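Local coordinates for protein polymerase X (Deinococcus radiodurans, PDB 2W9M) that probably catalyses template-directed DNA synthesis from deoxyribonucleoside triphosphates, as in other family X polymerases, and binds zinc ions in its PHP domain, at residues L13-A16 / L17-A21; P297-A301 / E302-P306; G341-I344 / R345-A348; G373-I376 / E377-R380; W499-A502 / L503-R506. All blocks are in the same frame, centred on the assembly; numbering follows the deposited sequence.

Each of the five contacts is local, made between adjoining segments, so none closes a long loop; they follow one another in series along the chain, without nesting or crossing. Interaction 1 lies within helix 10-26 of the N-terminal helix-hairpin-helix region. Interaction 2 folds the connection between helix 287-293 and strand 329-333. Interactions 3 and 4 cap helices 344-353 and 376-391 beside the seven-stranded parallel sheet, their nearest atoms about 8 Å apart. Interaction 5 occupies helix 499-505, between strands 485-489 and 511-514 of that sheet. Interactions 2 and 5 are the one pair that touches: Glu305 CG packs 3.7 Å from Trp499 CH2, joining the 297-306 loop to the sheet's helical layer.

Interaction 1 of 5, residues L13-A16 / L17-A21; sequences LVHA and LERTA
Arg19 and His15 meet one helical turn apart on helix 10-26, while Thr20 bonds back to Ala16. Among the hydrogen bonds, the Ala16 carbonyl has two donors from Thr20: the backbone N at 3.0 Å and the hydroxyl OG1 at 2.7 Å, arriving from opposite faces of the carbonyl plane. OG1 sits beside its own backbone N (chi1 -45°), which turns the hydroxyl back along the helix toward that oxygen. Regular i to i+4 bonds from Leu17 N to Leu13 O (3.0 Å) and from Glu18 N to Val14 O (2.9 Å) continue the pattern.

The polar side chains make contacts of another kind. Arg19 NH2 lies over one face of the His15 ring, 2.8 Å from ND1, but the angle is too poor for a hydrogen bond; ring and guanidinium planes are 26° apart. Glu18 runs alongside Val14, with OE1 3.3 Å from CG1.

On the buried side, Ala16 packs on Phe76 and Leu17 on Tyr37, placing the helix among its helix-hairpin-helix neighbours. A guanidinium this near the imidazole would probably disfavour a protonated His15, although the carboxylate of Glu18, 5.1 Å from ND1 at OE1, may offset part of that effect.

Interaction 2 of 5, residues P297-A301 / E302-P306; sequences PFRPA and EYREP
In the loop joining helix 287-293 to strand 329-333, a tight turn brings Arg299 and Arg304 past each other, each arginine gripping a backbone carbonyl across the bend. Arg304 reaches Arg299 O side-on with two nitrogens, NE at 2.8 Å and NH2 at 3.0 Å. The oxygen lies nearly in the guanidinium plane, and the two donors approach it from opposite faces of the carbonyl plane. Arg299 repeats the grip in the reverse direction: its NE is 2.9 Å and its NH2 3.1 Å from Tyr303 O. With CG anti to the backbone N (chi1 -179°) and the rest of the chain extended, Arg299 spans the mouth of the turn.

The bend is a beta turn closed by Tyr303 N to Pro300 O at 2.8 Å, with helical backbone angles at Ala301 and Glu302, the two central residues. Pro300 CG packs 3.8 Å from Tyr303 CD1, an apolar contact; separately, Ala301 CA lies over one face of the Arg304 guanidinium.

The two guanidinium planes stand 80° apart and their NE atoms are separated by 5.9 Å, and each positive charge has its own acid, Asp309 for Arg299 and Glu287 for Arg304, whose NH1 also bonds Ser251 OG. A leucine in place of Arg304 would probably leave Arg299 O without its two side-chain donors and Glu287 without its mate. Tyr303 OH bonds Pro316 O, and Glu302 OE2 forms a salt bridge with Arg534.

Interaction 3 of 5, residues G341-I344 / R345-A348; sequences GASI and REMA
Ser343 and Glu346 face each other where the backbone passes from the extended angles of Ala342 and Ser343 into helix 344-353, with Met347 N bonding Ser343 O at 3.2 Å and Ala348 N bonding Ile344 O. Each of the two side chains accepts one nearly straight bond from the other residue's backbone N-H. Glu346 N gives its hydrogen to Ser343 OG at 3.2 Å, with an angle of 171°. In return Ser343 N donates to Glu346 OE1 at 3.1 Å, meeting that oxygen from above the carboxylate plane. OG stands between its own backbone N and carbonyl carbon (chi1 72°), which directs it at the first turn of the helix; a further, weak bond runs from OG to OE1.

This reciprocal pairing of N-cap serine and glutamate three residues on is a capping box. Without the Ser343 hydroxyl, as with an alanine here, Glu346 N is likely to lose its capping acceptor, and the carboxylate would keep only the bond from the backbone N.

Just outside the box, Ala342 CB packs 4.1 Å from Met347 CG, a hydrophobic staple between the residue before the N-cap and the fourth helical residue. Ala342 CB also lies 4.0 Å from Glu346 CB. Met347 bends at chi2 and chi3 and carries its far end inward, against Leu359 of the parallel sheet; its side chain is about 6 Å at the nearest atoms from that of the zinc ligand His334. Ile344 points to the neighbouring helix 376-391, where it touches Ile386 and Leu389. The Gly341 backbone bonds that of His518, another zinc ligand.

Interaction 4 of 5, residues G373-I376 / E377-R380; sequences GLTI and ERLR
Arg378 folds back across Leu374 at about a right angle, putting one face of its guanidinium against Leu374 CG, which sits 4.0 Å above the plane. The bend at chi3 (69°) turns the group back toward the loop before helix 376-391. At the guanidinium edge Gly373 O is 3.3 Å from NH1, while NH2 is hydrogen-bonded to Trp337 O. The aliphatic part of the arginine passes the Thr375 hydroxyl, with CG 3.4 Å from OG1.

Leu374 carries the apolar side of the contact. Its CD2 approaches Leu379 CD1 to 4.2 Å and Leu379 CA to 3.8 Å, so leucine meets leucine as a hydrophobic staple bridging the residue before the N-cap and the fourth residue of the helix; Leu379 also touches Val416 of helix 414-417. Thr375 between them is the N-cap: OG1 accepts a weak capping bond from Arg378 N at 3.3 Å, and Thr375 O takes Leu379 N in the first regular helical turn.

Ile376, the first helical residue, offers its carbonyl to Arg380 N at 3.1 Å, and Arg380 CG lies beside the same oxygen. Ile376 CG1, anti to the carbonyl carbon (chi1 -69°), carries the side chain away from this turn, to pack on Pro413 and Val416.

In the PHP domain the loop leading into this helix comes after strand 358-364 and stays beside its end: the Leu374 backbone bonds that of His364, a zinc ligand, whose side chain comes within about 4 Å of Gly373.

Interaction 5 of 5, residues W499-A502 / L503-R506; sequences WREA and LRWR
An intrahelical salt bridge, Glu501 to Arg504, sits on the short helix 499-505 that crosses over between strands 485-489 and 511-514 in a beta-alpha-beta unit of the parallel sheet. Glu501 OE1 receives Arg504 NH1 at 2.7 Å through its syn lone pair, and the oxygen lies almost exactly in the guanidinium plane. The carboxylate itself is turned 84° to that plane, and the N-H angle of 132° makes the bond bent. Both side chains run the same way: Glu501 folds at chi2 (-63°), Arg504 at chi3, and the two ends meet.

Farther along, Trp505 CD1 brings its ring edge to 3.3 Å from Glu501 O, with the oxygen in the ring plane. Toward the start of the helix, the Trp499 indole has Leu503 CD2 at its edge, 4.2 Å from CZ3, and Leu503 N bonds Trp499 O at 2.9 Å. Lys535 makes a cation-pi contact with the Trp499 ring, and Arg500, one guanidinium face over CZ2 of that indole, pairs with Asp498 and Glu193.

Arg504 NH2 forms a second salt bridge, to Asp473, linking the helix to helix 472-482. With an acid at each of two nitrogens, Arg504 is likely to stay charged.

Interaction 1 of 5, residues L13-A16 / L17-A21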
loop_
_atom_site.group_PDB
_atom_site.type_symbol
_atom_site.label_atom_id
_atom_site.label_comp_id
_atom_site.label_asym_id
_atom_site.label_seq_id
_atom_site.Cartn_x
_atom_site.Cartn_y
_atom_site.Cartn_z
ATOM N N LEU A 13 15.777 15.743 -24.797
ATOM C CA LEU A 13 15.731 16.708 -23.703
ATOM C C LEU A 13 14.405 17.466 -23.724
ATOM O O LEU A 13 13.794 17.709 -22.681
ATOM C CB LEU A 13 16.895 17.699 -23.812
ATOM C CG LEU A 13 18.300 17.136 -24.041
ATOM C CD1 LEU A 13 19.323 18.260 -24.159
ATOM C CD2 LEU A 13 18.691 16.169 -22.936
ATOM N N VAL A 14 13.963 17.841 -24.919
ATOM C CA VAL A 14 12.695 18.539 -25.061
ATOM C C VAL A 14 11.552 17.685 -24.518
ATOM O O VAL A 14 10.599 18.206 -23.940
ATOM C CB VAL A 14 12.408 18.911 -26.527
ATOM C CG1 VAL A 14 11.123 19.710 -26.623
ATOM C CG2 VAL A 14 13.561 19.701 -27.107
ATOM N N HIS A 15 11.658 16.371 -24.698
ATOM C CA HIS A 15 10.605 15.449 -24.280
ATOM C C HIS A 15 10.544 15.298 -22.759
ATOM O O HIS A 15 9.465 15.272 -22.169
ATOM C CB HIS A 15 10.804 14.080 -24.929
ATOM C CG HIS A 15 9.534 13.315 -25.118
ATOM N ND1 HIS A 15 8.556 13.244 -24.148
ATOM C CD2 HIS A 15 9.079 12.585 -26.163
ATOM C CE1 HIS A 15 7.554 12.508 -24.590
ATOM N NE2 HIS A 15 7.846 12.093 -25.809
ATOM N N ALA A 16 11.708 15.186 -22.131
ATOM C CA ALA A 16 11.786 15.120 -20.676
ATOM C C ALA A 16 11.255 16.407 -20.057
ATOM O O ALA A 16 10.505 16.370 -19.084
ATOM C CB ALA A 16 13.217 14.863 -20.227
ATOM N N LEU A 17 11.645 17.545 -20.626
ATOM C CA LEU A 17 11.159 18.842 -20.159
ATOM C C LEU A 17 9.647 18.940 -20.310
ATOM O O LEU A 17 8.969 19.496 -19.449
ATOM C CB LEU A 17 11.837 19.990 -20.917
ATOM C CG LEU A 17 13.325 20.213 -20.631
ATOM C CD1 LEU A 17 13.909 21.279 -21.545
ATOM C CD2 LEU A 17 13.540 20.578 -19.173
ATOM N N GLU A 18 9.128 18.394 -21.406
ATOM C CA GLU A 18 7.691 18.391 -21.667
ATOM C C GLU A 18 6.936 17.382 -20.806
ATOM O O GLU A 18 5.738 17.533 -20.572
ATOM C CB GLU A 18 7.414 18.123 -23.148
ATOM C CG GLU A 18 7.462 19.367 -24.022
ATOM C CD GLU A 18 7.616 19.047 -25.502
ATOM O OE1 GLU A 18 8.341 18.083 -25.836
ATOM O OE2 GLU A 18 7.018 19.769 -26.332
ATOM N N ARG A 19 7.635 16.351 -20.337
ATOM C CA ARG A 19 7.006 15.335 -19.501
ATOM C C ARG A 19 6.946 15.779 -18.039
ATOM O O ARG A 19 6.110 15.298 -17.274
ATOM C CB ARG A 19 7.733 13.993 -19.624
ATOM C CG ARG A 19 6.941 12.809 -19.072
ATOM C CD ARG A 19 7.645 11.482 -19.324
ATOM N NE ARG A 19 7.878 11.230 -20.746
ATOM C CZ ARG A 19 9.079 11.210 -21.321
ATOM N NH1 ARG A 19 10.172 11.423 -20.597
ATOM N NH2 ARG A 19 9.188 10.970 -22.622
ATOM N N THR A 20 7.832 16.700 -17.664
ATOM C CA THR A 20 7.876 17.237 -16.305
ATOM C C THR A 20 6.764 18.254 -16.055
ATOM O O THR A 20 6.216 18.333 -14.953
ATOM C CB THR A 20 9.230 17.909 -16.000
ATOM O OG1 THR A 20 10.301 17.076 -16.461
ATOM C CG2 THR A 20 9.378 18.152 -14.502
ATOM N N ALA A 21 6.440 19.041 -17.075
ATOM C CA ALA A 21 5.360 20.009 -16.962
ATOM C C ALA A 21 4.028 19.279 -16.889
ATOM O O ALA A 21 3.134 19.684 -16.154
ATOM C CB ALA A 21 5.379 20.985 -18.139
#

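Interaction 2 of 5, residues P297-A301 / E302-P306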
loop_
_atom_site.group_PDB
_atom_site.type_symbol
_atom_site.label_atom_id
_atom_site.label_comp_id
_atom_site.label_asym_id
_atom_site.label_seq_id
_atom_site.Cartn_x
_atom_site.Cartn_y
_atom_site.Cartn_z
ATOM N N PRO A 297 -2.280 -28.961 17.480
ATOM C CA PRO A 297 -2.894 -27.669 17.817
ATOM C C PRO A 297 -3.257 -26.912 16.546
ATOM O O PRO A 297 -2.468 -26.898 15.601
ATOM C CB PRO A 297 -1.767 -26.938 18.550
ATOM C CG PRO A 297 -0.508 -27.601 18.043
ATOM C CD PRO A 297 -0.892 -29.042 17.963
ATOM N N PHE A 298 -4.434 -26.297 16.517
ATOM C CA PHE A 298 -4.858 -25.552 15.340
ATOM C C PHE A 298 -3.908 -24.397 15.082
ATOM O O PHE A 298 -3.596 -23.628 15.991
ATOM C CB PHE A 298 -6.285 -25.025 15.503
ATOM C CG PHE A 298 -6.849 -24.416 14.252
ATOM C CD1 PHE A 298 -7.602 -25.175 13.373
ATOM C CD2 PHE A 298 -6.625 -23.085 13.952
ATOM C CE1 PHE A 298 -8.124 -24.620 12.215
ATOM C CE2 PHE A 298 -7.146 -22.521 12.798
ATOM C CZ PHE A 298 -7.893 -23.291 11.928
ATOM N N ARG A 299 -3.445 -24.288 13.840
ATOM C CA ARG A 299 -2.511 -23.236 13.446
ATOM C C ARG A 299 -3.191 -22.264 12.484
ATOM O O ARG A 299 -3.430 -22.596 11.320
ATOM C CB ARG A 299 -1.263 -23.847 12.804
ATOM C CG ARG A 299 -0.198 -22.851 12.378
ATOM C CD ARG A 299 1.081 -23.578 11.966
ATOM N NE ARG A 299 2.119 -22.670 11.484
ATOM C CZ ARG A 299 3.320 -23.062 11.064
ATOM N NH1 ARG A 299 3.638 -24.348 11.066
ATOM N NH2 ARG A 299 4.205 -22.170 10.639
ATOM N N PRO A 300 -3.510 -21.055 12.976
ATOM C CA PRO A 300 -4.251 -20.039 12.214
ATOM C C PRO A 300 -3.552 -19.682 10.903
ATOM O O PRO A 300 -2.323 -19.622 10.867
ATOM C CB PRO A 300 -4.258 -18.829 13.155
ATOM C CG PRO A 300 -4.034 -19.398 14.518
ATOM C CD PRO A 300 -3.134 -20.576 14.317
ATOM N N ALA A 301 -4.327 -19.445 9.848
ATOM C CA ALA A 301 -3.767 -19.137 8.533
ATOM C C ALA A 301 -2.800 -17.957 8.575
ATOM O O ALA A 301 -1.900 -17.858 7.740
ATOM C CB ALA A 301 -4.881 -18.877 7.522
ATOM N N GLU A 302 -2.990 -17.067 9.545
ATOM C CA GLU A 302 -2.112 -15.912 9.701
ATOM C C GLU A 302 -0.686 -16.331 10.038
ATOM O O GLU A 302 0.261 -15.599 9.751
ATOM C CB GLU A 302 -2.622 -14.975 10.799
ATOM C CG GLU A 302 -3.991 -14.373 10.551
ATOM C CD GLU A 302 -5.090 -15.079 11.321
ATOM O OE1 GLU A 302 -5.032 -16.322 11.443
ATOM O OE2 GLU A 302 -6.011 -14.387 11.806
ATOM N N TYR A 303 -0.540 -17.506 10.651
ATOM C CA TYR A 303 0.756 -17.957 11.158
ATOM C C TYR A 303 1.381 -19.101 10.359
ATOM O O TYR A 303 2.216 -19.837 10.884
ATOM C CB TYR A 303 0.636 -18.382 12.623
ATOM C CG TYR A 303 0.150 -17.295 13.554
ATOM C CD1 TYR A 303 -0.640 -17.601 14.657
ATOM C CD2 TYR A 303 0.477 -15.965 13.331
ATOM C CE1 TYR A 303 -1.082 -16.609 15.514
ATOM C CE2 TYR A 303 0.036 -14.964 14.182
ATOM C CZ TYR A 303 -0.742 -15.291 15.268
ATOM O OH TYR A 303 -1.178 -14.295 16.109
ATOM N N ARG A 304 0.993 -19.248 9.097
ATOM C CA ARG A 304 1.462 -20.374 8.291
ATOM C C ARG A 304 2.588 -20.020 7.325
ATOM O O ARG A 304 2.731 -20.648 6.279
ATOM C CB ARG A 304 0.300 -21.020 7.535
ATOM C CG ARG A 304 -0.778 -21.568 8.449
ATOM C CD ARG A 304 -1.924 -22.187 7.668
ATOM N NE ARG A 304 -3.040 -22.516 8.548
ATOM C CZ ARG A 304 -4.190 -23.045 8.141
ATOM N NH1 ARG A 304 -4.383 -23.316 6.856
ATOM N NH2 ARG A 304 -5.147 -23.303 9.025
ATOM N N GLU A 305 3.387 -19.021 7.682
ATOM C CA GLU A 305 4.577 -18.675 6.912
ATOM C C GLU A 305 5.791 -19.368 7.519
ATOM O O GLU A 305 5.765 -19.752 8.688
ATOM C CB GLU A 305 4.809 -17.162 6.925
ATOM C CG GLU A 305 3.589 -16.331 6.597
ATOM C CD GLU A 305 3.155 -16.464 5.152
ATOM O OE1 GLU A 305 4.012 -16.740 4.284
ATOM O OE2 GLU A 305 1.951 -16.286 4.881
ATOM N N PRO A 306 6.864 -19.525 6.734
ATOM C CA PRO A 306 8.088 -20.126 7.275
ATOM C C PRO A 306 8.584 -19.423 8.543
ATOM O O PRO A 306 8.964 -20.091 9.501
ATOM C CB PRO A 306 9.095 -19.950 6.136
ATOM C CG PRO A 306 8.255 -19.887 4.900
ATOM C CD PRO A 306 6.982 -19.207 5.299
#

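Interaction 3 of 5, residues G341-I344 / R345-A348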
loop_
_atom_site.group_PDB
_atom_site.type_symbol
_atom_site.label_atom_id
_atom_site.label_comp_id
_atom_site.label_asym_id
_atom_site.label_seq_id
_atom_site.Cartn_x
_atom_site.Cartn_y
_atom_site.Cartn_z
ATOM N N GLY A 341 -6.837 13.687 -3.885
ATOM C CA GLY A 341 -7.876 13.951 -4.867
ATOM C C GLY A 341 -9.190 14.432 -4.278
ATOM O O GLY A 341 -10.146 14.699 -5.006
ATOM N N ALA A 342 -9.242 14.537 -2.956
ATOM C CA ALA A 342 -10.450 14.974 -2.274
ATOM C C ALA A 342 -10.135 16.052 -1.240
ATOM O O ALA A 342 -8.996 16.183 -0.795
ATOM C CB ALA A 342 -11.143 13.786 -1.617
ATOM N N SER A 343 -11.149 16.825 -0.868
ATOM C CA SER A 343 -10.988 17.840 0.163
ATOM C C SER A 343 -10.883 17.155 1.514
ATOM O O SER A 343 -11.197 15.974 1.641
ATOM C CB SER A 343 -12.184 18.788 0.168
ATOM O OG SER A 343 -13.332 18.140 0.692
ATOM N N ILE A 344 -10.449 17.902 2.522
ATOM C CA ILE A 344 -10.363 17.382 3.881
ATOM C C ILE A 344 -11.737 16.965 4.407
ATOM O O ILE A 344 -11.852 15.988 5.150
ATOM C CB ILE A 344 -9.723 18.410 4.843
ATOM C CG1 ILE A 344 -8.271 18.681 4.443
ATOM C CG2 ILE A 344 -9.787 17.920 6.283
ATOM C CD1 ILE A 344 -7.552 19.629 5.379
ATOM N N ARG A 345 -12.778 17.698 4.015
ATOM C CA ARG A 345 -14.133 17.373 4.455
ATOM C C ARG A 345 -14.601 16.035 3.886
ATOM O O ARG A 345 -15.145 15.212 4.616
ATOM C CB ARG A 345 -15.132 18.486 4.102
ATOM C CG ARG A 345 -16.536 18.237 4.666
ATOM C CD ARG A 345 -17.583 19.220 4.146
ATOM N NE ARG A 345 -17.653 20.452 4.932
ATOM C CZ ARG A 345 -17.086 21.602 4.576
ATOM N NH1 ARG A 345 -16.398 21.687 3.443
ATOM N NH2 ARG A 345 -17.205 22.673 5.353
ATOM N N GLU A 346 -14.391 15.820 2.589
ATOM C CA GLU A 346 -14.778 14.563 1.951
ATOM C C GLU A 346 -14.069 13.385 2.622
ATOM O O GLU A 346 -14.681 12.351 2.890
ATOM C CB GLU A 346 -14.465 14.582 0.451
ATOM C CG GLU A 346 -15.002 15.796 -0.295
ATOM C CD GLU A 346 -14.684 15.763 -1.786
ATOM O OE1 GLU A 346 -13.942 16.652 -2.261
ATOM O OE2 GLU A 346 -15.171 14.844 -2.481
ATOM N N MET A 347 -12.777 13.552 2.896
ATOM C CA MET A 347 -11.990 12.516 3.564
ATOM C C MET A 347 -12.504 12.243 4.977
ATOM O O MET A 347 -12.681 11.090 5.360
ATOM C CB MET A 347 -10.503 12.885 3.591
ATOM C CG MET A 347 -9.865 12.988 2.208
ATOM S SD MET A 347 -9.660 11.378 1.413
ATOM C CE MET A 347 -8.349 10.679 2.405
ATOM N N ALA A 348 -12.756 13.299 5.747
ATOM C CA ALA A 348 -13.288 13.137 7.100
ATOM C C ALA A 348 -14.651 12.442 7.101
ATOM O O ALA A 348 -14.868 11.495 7.855
ATOM C CB ALA A 348 -13.368 14.478 7.813
#

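Interaction 4 of 5, residues G373-I376 / E377-R380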
loop_
_atom_site.group_PDB
_atom_site.type_symbol
_atom_site.label_atom_id
_atom_site.label_comp_id
_atom_site.label_asym_id
_atom_site.label_seq_id
_atom_site.Cartn_x
_atom_site.Cartn_y
_atom_site.Cartn_z
ATOM N N GLY A 373 3.644 19.915 -2.380
ATOM C CA GLY A 373 3.879 20.079 -0.958
ATOM C C GLY A 373 3.513 21.466 -0.463
ATOM O O GLY A 373 3.511 22.425 -1.224
ATOM N N LEU A 374 3.216 21.566 0.828
ATOM C CA LEU A 374 2.779 22.817 1.430
ATOM C C LEU A 374 3.929 23.675 1.958
ATOM O O LEU A 374 4.727 23.226 2.771
ATOM C CB LEU A 374 1.800 22.536 2.570
ATOM C CG LEU A 374 0.344 22.286 2.189
ATOM C CD1 LEU A 374 0.223 21.015 1.375
ATOM C CD2 LEU A 374 -0.529 22.207 3.430
ATOM N N THR A 375 4.002 24.916 1.487
ATOM C CA THR A 375 4.871 25.915 2.091
ATOM C C THR A 375 4.369 26.191 3.507
ATOM O O THR A 375 3.287 25.735 3.886
ATOM C CB THR A 375 4.845 27.228 1.294
ATOM O OG1 THR A 375 3.486 27.639 1.082
ATOM C CG2 THR A 375 5.527 27.047 -0.056
ATOM N N ILE A 376 5.142 26.933 4.292
ATOM C CA ILE A 376 4.711 27.281 5.644
ATOM C C ILE A 376 3.403 28.072 5.614
ATOM O O ILE A 376 2.495 27.818 6.401
ATOM C CB ILE A 376 5.788 28.080 6.409
ATOM C CG1 ILE A 376 6.988 27.186 6.715
ATOM C CG2 ILE A 376 5.221 28.647 7.702
ATOM C CD1 ILE A 376 8.095 27.880 7.480
ATOM N N GLU A 377 3.311 29.023 4.690
ATOM C CA GLU A 377 2.124 29.865 4.558
ATOM C C GLU A 377 0.874 29.082 4.155
ATOM O O GLU A 377 -0.213 29.327 4.677
ATOM C CB GLU A 377 2.390 31.012 3.575
ATOM C CG GLU A 377 3.481 30.714 2.548
ATOM C CD GLU A 377 4.887 30.817 3.131
ATOM O OE1 GLU A 377 5.101 31.663 4.027
ATOM O OE2 GLU A 377 5.777 30.054 2.695
ATOM N N ARG A 378 1.025 28.142 3.229
ATOM C CA ARG A 378 -0.100 27.300 2.829
ATOM C C ARG A 378 -0.524 26.350 3.949
ATOM O O ARG A 378 -1.703 26.018 4.082
ATOM C CB ARG A 378 0.230 26.505 1.569
ATOM C CG ARG A 378 0.170 27.310 0.289
ATOM C CD ARG A 378 0.364 26.400 -0.906
ATOM N NE ARG A 378 -0.776 25.506 -1.086
ATOM C CZ ARG A 378 -0.676 24.222 -1.416
ATOM N NH1 ARG A 378 0.516 23.663 -1.585
ATOM N NH2 ARG A 378 -1.774 23.493 -1.561
ATOM N N LEU A 379 0.440 25.907 4.748
ATOM C CA LEU A 379 0.130 25.074 5.902
ATOM C C LEU A 379 -0.724 25.846 6.902
ATOM O O LEU A 379 -1.651 25.294 7.492
ATOM C CB LEU A 379 1.408 24.584 6.583
ATOM C CG LEU A 379 1.168 23.765 7.852
ATOM C CD1 LEU A 379 0.480 22.448 7.511
ATOM C CD2 LEU A 379 2.470 23.515 8.591
ATOM N N ARG A 380 -0.409 27.124 7.095
ATOM C CA ARG A 380 -1.173 27.946 8.026
ATOM C C ARG A 380 -2.605 28.099 7.530
ATOM O O ARG A 380 -3.549 28.090 8.320
ATOM C CB ARG A 380 -0.511 29.309 8.241
ATOM C CG ARG A 380 0.953 29.228 8.673
ATOM C CD ARG A 380 1.274 30.188 9.817
ATOM N NE ARG A 380 0.869 31.566 9.540
ATOM C CZ ARG A 380 -0.295 32.097 9.909
ATOM N NH1 ARG A 380 -1.180 31.361 10.565
ATOM N NH2 ARG A 380 -0.576 33.362 9.620
#

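Interaction 5 of 5, residues W499-A502 / L503-R506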
loop_
_atom_site.group_PDB
_atom_site.type_symbol
_atom_site.label_atom_id
_atom_site.label_comp_id
_atom_site.label_asym_id
_atom_site.label_seq_id
_atom_site.Cartn_x
_atom_site.Cartn_y
_atom_site.Cartn_z
ATOM N N TRP A 499 6.029 -6.949 7.542
ATOM C CA TRP A 499 5.494 -7.685 8.688
ATOM C C TRP A 499 6.564 -8.550 9.343
ATOM O O TRP A 499 6.471 -8.870 10.525
ATOM C CB TRP A 499 4.267 -8.524 8.312
ATOM C CG TRP A 499 4.555 -9.678 7.399
ATOM C CD1 TRP A 499 4.434 -9.695 6.041
ATOM C CD2 TRP A 499 5.008 -10.987 7.776
ATOM N NE1 TRP A 499 4.787 -10.927 5.546
ATOM C CE2 TRP A 499 5.142 -11.737 6.590
ATOM C CE3 TRP A 499 5.317 -11.592 8.995
ATOM C CZ2 TRP A 499 5.569 -13.065 6.593
ATOM C CZ3 TRP A 499 5.737 -12.908 8.995
ATOM C CH2 TRP A 499 5.861 -13.629 7.802
ATOM N N ARG A 500 7.588 -8.914 8.577
ATOM C CA ARG A 500 8.680 -9.713 9.116
ATOM C C ARG A 500 9.474 -8.932 10.146
ATOM O O ARG A 500 9.870 -9.478 11.167
ATOM C CB ARG A 500 9.595 -10.211 7.996
ATOM C CG ARG A 500 8.980 -11.326 7.174
ATOM C CD ARG A 500 9.624 -11.444 5.808
ATOM N NE ARG A 500 8.806 -12.254 4.912
ATOM C CZ ARG A 500 7.803 -11.775 4.183
ATOM N NH1 ARG A 500 7.497 -10.485 4.241
ATOM N NH2 ARG A 500 7.106 -12.584 3.397
ATOM N N GLU A 501 9.705 -7.652 9.879
ATOM C CA GLU A 501 10.427 -6.802 10.822
ATOM C C GLU A 501 9.555 -6.424 12.018
ATOM O O GLU A 501 10.051 -6.294 13.136
ATOM C CB GLU A 501 10.959 -5.552 10.127
ATOM C CG GLU A 501 11.954 -5.843 9.010
ATOM C CD GLU A 501 13.216 -6.534 9.506
ATOM O OE1 GLU A 501 13.414 -6.620 10.737
ATOM O OE2 GLU A 501 14.014 -6.989 8.659
ATOM N N ALA A 502 8.259 -6.257 11.778
ATOM C CA ALA A 502 7.298 -6.002 12.847
ATOM C C ALA A 502 7.208 -7.189 13.803
ATOM O O ALA A 502 7.060 -7.016 15.009
ATOM C CB ALA A 502 5.929 -5.692 12.265
ATOM N N LEU A 503 7.289 -8.396 13.252
ATOM C CA LEU A 503 7.272 -9.616 14.055
ATOM C C LEU A 503 8.454 -9.640 15.018
ATOM O O LEU A 503 8.310 -10.017 16.176
ATOM C CB LEU A 503 7.302 -10.858 13.153
ATOM C CG LEU A 503 7.288 -12.221 13.849
ATOM C CD1 LEU A 503 6.050 -12.378 14.715
ATOM C CD2 LEU A 503 7.371 -13.342 12.827
ATOM N N ARG A 504 9.619 -9.225 14.533
ATOM C CA ARG A 504 10.829 -9.214 15.348
ATOM C C ARG A 504 10.819 -8.131 16.422
ATOM O O ARG A 504 11.466 -8.274 17.456
ATOM C CB ARG A 504 12.068 -9.049 14.462
ATOM C CG ARG A 504 12.434 -10.293 13.671
ATOM C CD ARG A 504 13.615 -10.050 12.742
ATOM N NE ARG A 504 14.855 -9.784 13.466
ATOM C CZ ARG A 504 15.577 -8.674 13.339
ATOM N NH1 ARG A 504 15.189 -7.718 12.509
ATOM N NH2 ARG A 504 16.697 -8.522 14.033
ATOM N N TRP A 505 10.088 -7.046 16.175
ATOM C CA TRP A 505 10.129 -5.872 17.048
ATOM C C TRP A 505 8.833 -5.635 17.821
ATOM O O TRP A 505 8.691 -4.609 18.490
ATOM C CB TRP A 505 10.467 -4.615 16.237
ATOM C CG TRP A 505 11.916 -4.481 15.883
ATOM C CD1 TRP A 505 12.562 -5.055 14.827
ATOM C CD2 TRP A 505 12.902 -3.712 16.586
ATOM N NE1 TRP A 505 13.891 -4.694 14.829
ATOM C CE2 TRP A 505 14.125 -3.869 15.901
ATOM C CE3 TRP A 505 12.870 -2.904 17.729
ATOM C CZ2 TRP A 505 15.303 -3.253 16.320
ATOM C CZ3 TRP A 505 14.037 -2.292 18.145
ATOM C CH2 TRP A 505 15.238 -2.469 17.443
ATOM N N ARG A 506 7.900 -6.579 17.737
ATOM C CA ARG A 506 6.578 -6.408 18.344
ATOM C C ARG A 506 6.601 -6.127 19.844
ATOM O O ARG A 506 5.640 -5.586 20.389
ATOM C CB ARG A 506 5.665 -7.604 18.048
ATOM C CG ARG A 506 6.325 -8.971 18.146
ATOM C CD ARG A 506 5.265 -10.058 18.269
ATOM N NE ARG A 506 4.973 -10.349 19.669
ATOM C CZ ARG A 506 3.760 -10.602 20.147
ATOM N NH1 ARG A 506 2.712 -10.580 19.339
ATOM N NH2 ARG A 506 3.593 -10.861 21.438
#